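Blue (Type 1) copper domain protein (Nitrosopumilus maritimus, PDB 5FC9) binds a copper ion in an open type 1 site within its cupredoxin domain and probably serves in electron transfer. Local coordinates at residues P21-I26 with V89-V94; G29-W34 with E69-E74; Q55-P60 with Y78-S83. All blocks are in the same frame, centred on the assembly; numbering follows the deposited sequence.

Contact 1 (P21-I26 with V89-V94); sequences PLNLEI and VGLVTV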
loop_
_atom_site.group_PDB
_atom_site.type_symbol
_atom_site.label_atom_id
_atom_site.label_comp_id
_atom_site.label_asym_id
_atom_site.label_seq_id
_atom_site.Cartn_x
_atom_site.Cartn_y
_atom_site.Cartn_z
ATOM N N PRO A 21 -13.790 -2.533 16.942
ATOM C CA PRO A 21 -12.386 -2.893 17.138
ATOM C C PRO A 21 -11.937 -3.946 16.143
ATOM O O PRO A 21 -12.766 -4.691 15.621
ATOM C CB PRO A 21 -12.372 -3.464 18.554
ATOM C CG PRO A 21 -13.731 -4.046 18.709
ATOM C CD PRO A 21 -14.676 -3.102 17.996
ATOM N N LEU A 22 -10.634 -4.028 15.910
ATOM C CA LEU A 22 -10.093 -4.972 14.947
ATOM C C LEU A 22 -10.141 -6.405 15.493
ATOM O O LEU A 22 -10.237 -7.363 14.728
ATOM C CB LEU A 22 -8.667 -4.569 14.587
ATOM C CG LEU A 22 -8.036 -5.247 13.378
ATOM C CD1 LEU A 22 -8.905 -5.065 12.155
ATOM C CD2 LEU A 22 -6.657 -4.643 13.168
ATOM N N ASN A 23 -10.055 -6.535 16.814
ATOM C CA ASN A 23 -10.306 -7.806 17.487
ATOM C C ASN A 23 -11.351 -7.569 18.557
ATOM O O ASN A 23 -11.090 -6.858 19.523
ATOM C CB ASN A 23 -9.040 -8.394 18.121
ATOM C CG ASN A 23 -9.313 -9.717 18.839
ATOM O OD1 ASN A 23 -10.126 -10.519 18.382
ATOM N ND2 ASN A 23 -8.641 -9.938 19.966
ATOM N N LEU A 24 -12.534 -8.137 18.362
ATOM C CA LEU A 24 -13.610 -8.006 19.336
ATOM C C LEU A 24 -13.560 -9.192 20.284
ATOM O O LEU A 24 -13.719 -10.327 19.847
ATOM C CB LEU A 24 -14.968 -7.936 18.634
ATOM C CG LEU A 24 -16.171 -7.870 19.582
ATOM C CD1 LEU A 24 -16.243 -6.510 20.239
ATOM C CD2 LEU A 24 -17.481 -8.214 18.862
ATOM N N GLU A 25 -13.301 -8.928 21.564
ATOM C CA GLU A 25 -13.298 -9.979 22.582
ATOM C C GLU A 25 -14.665 -10.081 23.260
ATOM O O GLU A 25 -15.156 -9.114 23.835
ATOM C CB GLU A 25 -12.204 -9.715 23.621
ATOM C CG GLU A 25 -10.803 -9.813 23.046
ATOM C CD GLU A 25 -9.729 -9.302 23.986
ATOM O OE1 GLU A 25 -9.882 -8.184 24.517
ATOM O OE2 GLU A 25 -8.726 -10.021 24.188
ATOM N N ILE A 26 -15.268 -11.260 23.184
ATOM C CA ILE A 26 -16.606 -11.482 23.737
ATOM C C ILE A 26 -16.693 -12.821 24.451
ATOM O O ILE A 26 -15.992 -13.765 24.096
ATOM C CB ILE A 26 -17.705 -11.457 22.645
ATOM C CG1 ILE A 26 -17.347 -12.423 21.512
ATOM C CG2 ILE A 26 -17.919 -10.049 22.114
ATOM C CD1 ILE A 26 -18.513 -12.850 20.674
ATOM N N VAL A 89 -9.241 -7.332 7.088
ATOM C CA VAL A 89 -9.470 -8.574 7.821
ATOM C C VAL A 89 -9.500 -8.304 9.322
ATOM O O VAL A 89 -8.632 -7.603 9.861
ATOM C CB VAL A 89 -8.390 -9.625 7.485
ATOM C CG1 VAL A 89 -8.443 -9.979 6.012
ATOM C CG2 VAL A 89 -6.990 -9.125 7.846
ATOM N N GLY A 90 -10.525 -8.832 9.996
ATOM C CA GLY A 90 -10.660 -8.638 11.425
ATOM C C GLY A 90 -10.848 -9.953 12.163
ATOM O O GLY A 90 -10.869 -11.020 11.547
ATOM N N LEU A 91 -10.972 -9.852 13.479
ATOM C CA LEU A 91 -11.122 -11.008 14.353
ATOM C C LEU A 91 -12.273 -10.849 15.322
ATOM O O LEU A 91 -12.559 -9.753 15.800
ATOM C CB LEU A 91 -9.849 -11.244 15.165
ATOM C CG LEU A 91 -8.544 -11.407 14.404
ATOM C CD1 LEU A 91 -7.422 -11.470 15.401
ATOM C CD2 LEU A 91 -8.605 -12.690 13.637
ATOM N N VAL A 92 -12.909 -11.974 15.638
ATOM C CA VAL A 92 -13.765 -12.086 16.809
ATOM C C VAL A 92 -13.173 -13.186 17.682
ATOM O O VAL A 92 -13.007 -14.318 17.226
ATOM C CB VAL A 92 -15.219 -12.426 16.445
ATOM C CG1 VAL A 92 -16.075 -12.573 17.705
ATOM C CG2 VAL A 92 -15.807 -11.377 15.517
ATOM N N THR A 93 -12.828 -12.837 18.914
ATOM C CA THR A 93 -12.208 -13.786 19.822
ATOM C C THR A 93 -13.191 -14.126 20.927
ATOM O O THR A 93 -13.515 -13.279 21.762
ATOM C CB THR A 93 -10.907 -13.229 20.410
ATOM O OG1 THR A 93 -9.982 -12.978 19.343
ATOM C CG2 THR A 93 -10.290 -14.229 21.385
ATOM N N VAL A 94 -13.659 -15.370 20.903
ATOM C CA VAL A 94 -14.696 -15.844 21.798
ATOM C C VAL A 94 -14.098 -16.747 22.870
ATOM O O VAL A 94 -13.428 -17.735 22.553
ATOM C CB VAL A 94 -15.773 -16.607 21.025
ATOM C CG1 VAL A 94 -16.940 -16.930 21.939
ATOM C CG2 VAL A 94 -16.242 -15.789 19.824
HETATM O O HOH W 1 -13.417 -7.259 14.692
#

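Contact 2 (G29-W34 with E69-E74); sequences GTTVTW and EHVFEE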
loop_
_atom_site.group_PDB
_atom_site.type_symbol
_atom_site.label_atom_id
_atom_site.label_comp_id
_atom_site.label_asym_id
_atom_site.label_seq_id
_atom_site.Cartn_x
_atom_site.Cartn_y
_atom_site.Cartn_z
ATOM N N GLY A 29 -21.724 -17.122 23.435
ATOM C CA GLY A 29 -23.160 -16.897 23.417
ATOM C C GLY A 29 -23.572 -15.478 23.064
ATOM O O GLY A 29 -24.760 -15.179 22.978
ATOM N N THR A 30 -22.588 -14.609 22.850
ATOM C CA THR A 30 -22.833 -13.194 22.579
ATOM C C THR A 30 -23.326 -12.966 21.147
ATOM O O THR A 30 -22.893 -13.645 20.215
ATOM C CB THR A 30 -21.552 -12.364 22.829
ATOM O OG1 THR A 30 -21.145 -12.508 24.196
ATOM C CG2 THR A 30 -21.773 -10.889 22.531
ATOM N N THR A 31 -24.260 -12.028 20.990
ATOM C CA THR A 31 -24.688 -11.562 19.683
ATOM C C THR A 31 -23.816 -10.380 19.271
ATOM O O THR A 31 -23.778 -9.358 19.961
ATOM C CB THR A 31 -26.173 -11.131 19.681
ATOM O OG1 THR A 31 -27.005 -12.274 19.924
ATOM C CG2 THR A 31 -26.547 -10.520 18.337
ATOM N N VAL A 32 -23.102 -10.541 18.156
ATOM C CA VAL A 32 -22.242 -9.487 17.629
ATOM C C VAL A 32 -22.953 -8.743 16.501
ATOM O O VAL A 32 -23.570 -9.363 15.639
ATOM C CB VAL A 32 -20.909 -10.067 17.112
ATOM C CG1 VAL A 32 -20.082 -8.983 16.415
ATOM C CG2 VAL A 32 -20.141 -10.675 18.261
ATOM N N THR A 33 -22.883 -7.413 16.524
ATOM C CA THR A 33 -23.519 -6.603 15.494
ATOM C C THR A 33 -22.493 -5.760 14.747
ATOM O O THR A 33 -21.802 -4.946 15.358
ATOM C CB THR A 33 -24.586 -5.661 16.086
ATOM O OG1 THR A 33 -25.545 -6.434 16.819
ATOM C CG2 THR A 33 -25.299 -4.899 14.979
ATOM N N TRP A 34 -22.409 -5.968 13.442
ATOM C CA TRP A 34 -21.603 -5.104 12.575
ATOM C C TRP A 34 -22.472 -4.002 11.997
ATOM O O TRP A 34 -23.600 -4.266 11.586
ATOM C CB TRP A 34 -20.987 -5.878 11.406
ATOM C CG TRP A 34 -19.824 -6.782 11.707
ATOM C CD1 TRP A 34 -18.493 -6.498 11.517
ATOM C CD2 TRP A 34 -19.880 -8.137 12.162
ATOM N NE1 TRP A 34 -17.723 -7.584 11.852
ATOM C CE2 TRP A 34 -18.549 -8.604 12.260
ATOM C CE3 TRP A 34 -20.925 -8.999 12.524
ATOM C CZ2 TRP A 34 -18.237 -9.886 12.688
ATOM C CZ3 TRP A 34 -20.610 -10.281 12.951
ATOM C CH2 TRP A 34 -19.278 -10.705 13.036
ATOM N N GLU A 69 -25.847 -9.305 12.037
ATOM C CA GLU A 69 -25.669 -9.907 13.353
ATOM C C GLU A 69 -25.321 -11.385 13.253
ATOM O O GLU A 69 -25.775 -12.079 12.345
ATOM C CB GLU A 69 -26.932 -9.738 14.205
ATOM C CG GLU A 69 -27.277 -8.288 14.519
ATOM C CD GLU A 69 -28.217 -8.145 15.702
ATOM O OE1 GLU A 69 -29.042 -9.059 15.923
ATOM O OE2 GLU A 69 -28.123 -7.121 16.418
ATOM N N HIS A 70 -24.503 -11.845 14.191
ATOM C CA HIS A 70 -24.241 -13.276 14.349
ATOM C C HIS A 70 -24.063 -13.642 15.820
ATOM O O HIS A 70 -23.375 -12.941 16.571
ATOM C CB HIS A 70 -23.002 -13.688 13.554
ATOM C CG HIS A 70 -22.703 -15.155 13.615
ATOM N ND1 HIS A 70 -23.449 -16.093 12.934
ATOM C CD2 HIS A 70 -21.730 -15.841 14.259
ATOM C CE1 HIS A 70 -22.951 -17.295 13.163
ATOM N NE2 HIS A 70 -21.911 -17.173 13.965
ATOM N N VAL A 71 -24.684 -14.748 16.234
ATOM C CA VAL A 71 -24.500 -15.241 17.591
ATOM C C VAL A 71 -23.332 -16.223 17.644
ATOM O O VAL A 71 -23.333 -17.230 16.940
ATOM C CB VAL A 71 -25.776 -15.929 18.136
ATOM C CG1 VAL A 71 -25.565 -16.341 19.580
ATOM C CG2 VAL A 71 -26.975 -14.998 18.020
ATOM N N PHE A 72 -22.340 -15.917 18.476
ATOM C CA PHE A 72 -21.160 -16.763 18.620
ATOM C C PHE A 72 -21.320 -17.711 19.810
ATOM O O PHE A 72 -21.190 -17.294 20.958
ATOM C CB PHE A 72 -19.900 -15.907 18.790
ATOM C CG PHE A 72 -19.418 -15.280 17.514
ATOM C CD1 PHE A 72 -19.930 -14.067 17.084
ATOM C CD2 PHE A 72 -18.443 -15.901 16.748
ATOM C CE1 PHE A 72 -19.480 -13.483 15.903
ATOM C CE2 PHE A 72 -17.995 -15.326 15.568
ATOM C CZ PHE A 72 -18.517 -14.114 15.148
ATOM N N GLU A 73 -21.587 -18.982 19.527
ATOM C CA GLU A 73 -21.877 -19.956 20.578
ATOM C C GLU A 73 -20.703 -20.892 20.878
ATOM O O GLU A 73 -20.806 -21.728 21.778
ATOM C CB GLU A 73 -23.098 -20.799 20.204
ATOM C CG GLU A 73 -24.412 -20.043 20.142
ATOM C CD GLU A 73 -25.301 -20.555 19.021
ATOM O OE1 GLU A 73 -24.750 -20.946 17.973
ATOM O OE2 GLU A 73 -26.533 -20.576 19.199
ATOM N N GLU A 74 -19.615 -20.793 20.116
ATOM C CA GLU A 74 -18.436 -21.601 20.406
ATOM C C GLU A 74 -17.222 -20.729 20.697
ATOM O O GLU A 74 -17.008 -19.721 20.018
ATOM C CB GLU A 74 -18.106 -22.543 19.246
ATOM C CG GLU A 74 -19.105 -23.650 18.925
ATOM C CD GLU A 74 -20.481 -23.148 18.529
ATOM O OE1 GLU A 74 -20.617 -22.617 17.409
ATOM O OE2 GLU A 74 -21.433 -23.324 19.316
#

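Contact 3 (Q55-P60 with Y78-S83); sequences QLFNSP and YKYYCS. With CU (copper (II) ion), chain E.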
loop_
_atom_site.group_PDB
_atom_site.type_symbol
_atom_site.label_atom_id
_atom_site.label_comp_id
_atom_site.label_asym_id
_atom_site.label_seq_id
_atom_site.Cartn_x
_atom_site.Cartn_y
_atom_site.Cartn_z
ATOM N N GLN A 55 -18.219 -21.189 5.466
ATOM C CA GLN A 55 -19.590 -20.930 5.880
ATOM C C GLN A 55 -19.694 -20.958 7.394
ATOM O O GLN A 55 -19.568 -22.003 8.014
ATOM C CB GLN A 55 -20.544 -21.949 5.248
ATOM C CG GLN A 55 -20.398 -22.071 3.745
ATOM C CD GLN A 55 -20.370 -20.717 3.052
ATOM O OE1 GLN A 55 -21.233 -19.871 3.279
ATOM N NE2 GLN A 55 -19.368 -20.506 2.210
ATOM N N LEU A 56 -19.881 -19.790 7.999
ATOM C CA LEU A 56 -20.099 -19.715 9.434
ATOM C C LEU A 56 -20.857 -18.427 9.742
ATOM O O LEU A 56 -21.933 -18.458 10.328
ATOM C CB LEU A 56 -18.786 -19.772 10.208
ATOM C CG LEU A 56 -18.975 -19.796 11.730
ATOM C CD1 LEU A 56 -19.751 -21.041 12.195
ATOM C CD2 LEU A 56 -17.646 -19.688 12.441
ATOM N N PHE A 57 -20.302 -17.290 9.338
ATOM C CA PHE A 57 -21.090 -16.060 9.363
ATOM C C PHE A 57 -20.759 -15.274 8.105
ATOM O O PHE A 57 -19.600 -14.960 7.816
ATOM C CB PHE A 57 -20.871 -15.245 10.654
ATOM C CG PHE A 57 -19.433 -14.956 10.989
ATOM C CD1 PHE A 57 -18.651 -15.887 11.652
ATOM C CD2 PHE A 57 -18.871 -13.723 10.666
ATOM C CE1 PHE A 57 -17.338 -15.609 11.980
ATOM C CE2 PHE A 57 -17.563 -13.439 10.994
ATOM C CZ PHE A 57 -16.789 -14.379 11.642
ATOM N N ASN A 58 -21.799 -15.026 7.325
ATOM C CA ASN A 58 -21.653 -14.563 5.962
ATOM C C ASN A 58 -22.801 -13.635 5.621
ATOM O O ASN A 58 -23.937 -14.070 5.416
ATOM C CB ASN A 58 -21.616 -15.739 4.987
ATOM C CG ASN A 58 -20.593 -16.790 5.376
ATOM O OD1 ASN A 58 -20.874 -17.666 6.202
ATOM N ND2 ASN A 58 -19.400 -16.719 4.776
ATOM N N SER A 59 -22.487 -12.347 5.563
ATOM C CA SER A 59 -23.507 -11.323 5.419
ATOM C C SER A 59 -23.939 -11.113 3.979
ATOM O O SER A 59 -23.218 -11.440 3.029
ATOM C CB SER A 59 -22.989 -9.998 6.000
ATOM O OG SER A 59 -22.240 -9.315 5.014
ATOM N N PRO A 60 -25.141 -10.555 3.799
ATOM C CA PRO A 60 -25.494 -9.995 2.499
ATOM C C PRO A 60 -24.667 -8.731 2.263
ATOM O O PRO A 60 -23.974 -8.292 3.185
ATOM C CB PRO A 60 -26.990 -9.658 2.648
ATOM C CG PRO A 60 -27.427 -10.296 3.908
ATOM C CD PRO A 60 -26.223 -10.391 4.779
ATOM N N TYR A 78 -12.011 -16.255 15.443
ATOM C CA TYR A 78 -12.704 -16.269 14.165
ATOM C C TYR A 78 -12.265 -15.104 13.274
ATOM O O TYR A 78 -12.547 -13.947 13.582
ATOM C CB TYR A 78 -14.217 -16.219 14.403
ATOM C CG TYR A 78 -14.722 -17.381 15.224
ATOM C CD1 TYR A 78 -14.822 -17.297 16.609
ATOM C CD2 TYR A 78 -15.067 -18.572 14.610
ATOM C CE1 TYR A 78 -15.274 -18.376 17.352
ATOM C CE2 TYR A 78 -15.521 -19.651 15.342
ATOM C CZ TYR A 78 -15.622 -19.549 16.705
ATOM O OH TYR A 78 -16.076 -20.636 17.421
ATOM N N LYS A 79 -11.583 -15.416 12.176
ATOM C CA LYS A 79 -11.179 -14.403 11.202
ATOM C C LYS A 79 -12.323 -14.104 10.241
ATOM O O LYS A 79 -13.103 -14.989 9.899
ATOM C CB LYS A 79 -9.958 -14.865 10.398
ATOM C CG LYS A 79 -8.705 -15.102 11.213
ATOM C CD LYS A 79 -7.551 -15.569 10.333
ATOM C CE LYS A 79 -6.983 -16.893 10.822
ATOM N NZ LYS A 79 -7.992 -17.989 10.801
ATOM N N TYR A 80 -12.412 -12.863 9.778
ATOM C CA TYR A 80 -13.369 -12.543 8.733
ATOM C C TYR A 80 -12.829 -11.430 7.861
ATOM O O TYR A 80 -11.918 -10.709 8.268
ATOM C CB TYR A 80 -14.724 -12.129 9.324
ATOM C CG TYR A 80 -14.653 -10.844 10.105
ATOM C CD1 TYR A 80 -14.331 -10.850 11.447
ATOM C CD2 TYR A 80 -14.894 -9.621 9.486
ATOM C CE1 TYR A 80 -14.248 -9.664 12.181
ATOM C CE2 TYR A 80 -14.806 -8.432 10.199
ATOM C CZ TYR A 80 -14.485 -8.457 11.537
ATOM O OH TYR A 80 -14.400 -7.289 12.259
ATOM N N TYR A 81 -13.397 -11.277 6.677
ATOM C CA TYR A 81 -12.955 -10.201 5.806
ATOM C C TYR A 81 -14.172 -9.650 5.059
ATOM O O TYR A 81 -15.307 -10.031 5.345
ATOM C CB TYR A 81 -11.819 -10.732 4.899
ATOM C CG TYR A 81 -12.171 -11.382 3.572
ATOM C CD1 TYR A 81 -11.274 -11.345 2.515
ATOM C CD2 TYR A 81 -13.421 -11.962 3.341
ATOM C CE1 TYR A 81 -11.590 -11.914 1.277
ATOM C CE2 TYR A 81 -13.739 -12.513 2.118
ATOM C CZ TYR A 81 -12.823 -12.492 1.095
ATOM O OH TYR A 81 -13.135 -13.058 -0.123
ATOM N N CYS A 82 -13.925 -8.758 4.114
ATOM C CA CYS A 82 -14.924 -8.270 3.175
ATOM C C CYS A 82 -14.506 -8.703 1.789
ATOM O O CYS A 82 -13.361 -8.468 1.393
ATOM C CB CYS A 82 -15.031 -6.742 3.241
ATOM S SG CYS A 82 -16.051 -6.003 1.938
ATOM N N SER A 83 -15.400 -9.323 1.026
ATOM C CA SER A 83 -14.964 -9.829 -0.270
ATOM C C SER A 83 -14.673 -8.692 -1.267
ATOM O O SER A 83 -13.947 -8.890 -2.250
ATOM C CB SER A 83 -15.989 -10.821 -0.845
ATOM O OG SER A 83 -17.197 -10.184 -1.223
HETATM CU CU CU E . -15.457 -3.883 2.262
HETATM O O HOH W 2 -14.189 -3.987 4.111
#

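Contact 1 (P21-I26 with V89-V94)
Asn23 turns CG opposite its own backbone N (chi1 179°), which carries OD1 across to the hydroxyl of Thr93. Thr93 OG1 donates to Asn23 OD1 over 2.6 Å, in the plane of the amide carbonyl and on a lone pair. The same OD1 lies 3.3 Å from Leu91 CB, so one amide oxygen spans two residues of the neighbouring strand. On the other face Ile26 sets CG1 between its N and carbonyl carbon (chi1 53°), and its CD1 reaches Val92 CG1 at 3.9 Å and Val94 CG2 at 3.8 Å. Between these two faces the backbones run parallel. Leu91 N donates to Leu22 O at 2.9 Å and Thr93 N donates to Leu24 O at 2.8 Å, while Leu24 N and Ile26 N return bonds to Leu91 O and Thr93 O.

Val92, on the same face as Ile26, also touches Trp34 and Phe72 of the opposing sheet. The face with Asn23, Leu91 and Thr93 packs against Asn23 and Glu25 of the second subunit. The chemistry is thus split by face: aliphatic contacts close the interior of the sandwich, while at the subunit boundary the hydroxyl probably fixes the rotation of the Asn23 amide and satisfies its oxygen within the chain.

Contact 2 (G29-W34 with E69-E74)
Phe72 packs against Val32 and Trp34 on the inner face of this strand pair. Its CG is turned opposite the carbonyl carbon, beside the backbone N (chi1 -76°), which brings CD1 to 3.6 Å from Val32 CG2. Trp34 crosses Phe72 at about a right angle and puts CH2 in the plane of the phenyl ring, at its edge, 4.0 Å from CE1. The other methyl of Val32, CG1, lies over one face of the indole, so the valine is wedged against both aromatic residues. His70, two residues earlier on the same strand as Phe72, covers one face of the phenyl ring, with CD2 over its centre.

The face with Thr31, Thr33, Glu69 and Val71 is more polar. Thr33 and Glu69 lie side by side, and Thr33 OG1 donates to Glu69 OE2 at 2.7 Å, meeting the carboxylate from 37° out of its plane. Thr31 faces Val71 next door, with OG1 3.3 Å from Val71 CG2.

These positions follow from the antiparallel register. Val32 and His70 form a hydrogen-bonded pair, Val32 N to His70 O at 2.9 Å and His70 N to Val32 O at 3.0 Å, flanked by the non-hydrogen-bonded pairs Thr33–Glu69 and Thr31–Val71. Further out, Phe57 meets Phe72 and Tyr80 meets Trp34, each edge-to-face, and Ile26 and Val94 also pack on Phe72. His70 is a ligand of a second copper site seen in this protein, though no metal is bound there in this chain.

At the strand end, Gly29 and Thr30 both face Phe72, with Phe72 N on Thr30 O at 2.9 Å and Gly29 N directed to Phe72 O. With the glycine at a positive phi of 93°, this is a G1 beta bulge, here closing one end of a cupredoxin beta-sandwich sheet.

Contact 3 (Q55-P60 with Y78-S83)
Phe57 and Tyr80 face each other across a CA–CA gap of 8.5 Å, the chain turning a corner at 55-57 while strand 76-81 runs past, and the contact is made chiefly by side chains. Phe57 lodges CG between its backbone N and carbonyl carbon (chi1 52°), which drops the ring onto the strand. Its CE2 comes 3.5 Å from Tyr80 CB, with Tyr80 CG in the ring plane at the edge, and its CE1 lies 4.0 Å from Tyr78 CB. Leu56 crosses Tyr78 at about a right angle, CD2 resting 3.5 Å from Tyr78 CD2, while the Tyr78 hydroxyl bonds to Glu74 O. Within the corner, Leu56 N donates to Asn58 OD1 at 3.0 Å, in the plane of the amide carbonyl. With an alanine in place of Phe57, a gap is likely to open beside Tyr78 CB and Tyr80 CB, leaving the corner less closely seated on the strand.

Past Tyr80 the strand leads to Cys82, whose SG binds copper at 2.2 Å; His42, His85 and a water complete the coordination. The chemistry is therefore divided along the strand: an apolar, aromatic seat for the corner, then a thiolate ligand, with the water consistent with an open site.

In the fold
From the N terminus, residues 21-26 are the first segment of the three contacts, but contact 1 closes only when the last strand, 89-94, returns beside them, and so its loop holds the other two contacts. Contact 2 nests inside that loop, joining 29-34 to 69-74, and contact 3 nests there too, joining 55-60 to 78-83. Contacts 2 and 3 cross, since their segments alternate along the chain. Contact 1 lies in the four-stranded sheet and contact 2 in the three-stranded one; Leu24 and Ile26 meet Val32 between the two sheets. Contact 3 lays the 55-60 corner on strand 76-81, neighbour of 89-94, and Phe57 reaches on to His70, tying the corner to both sheets.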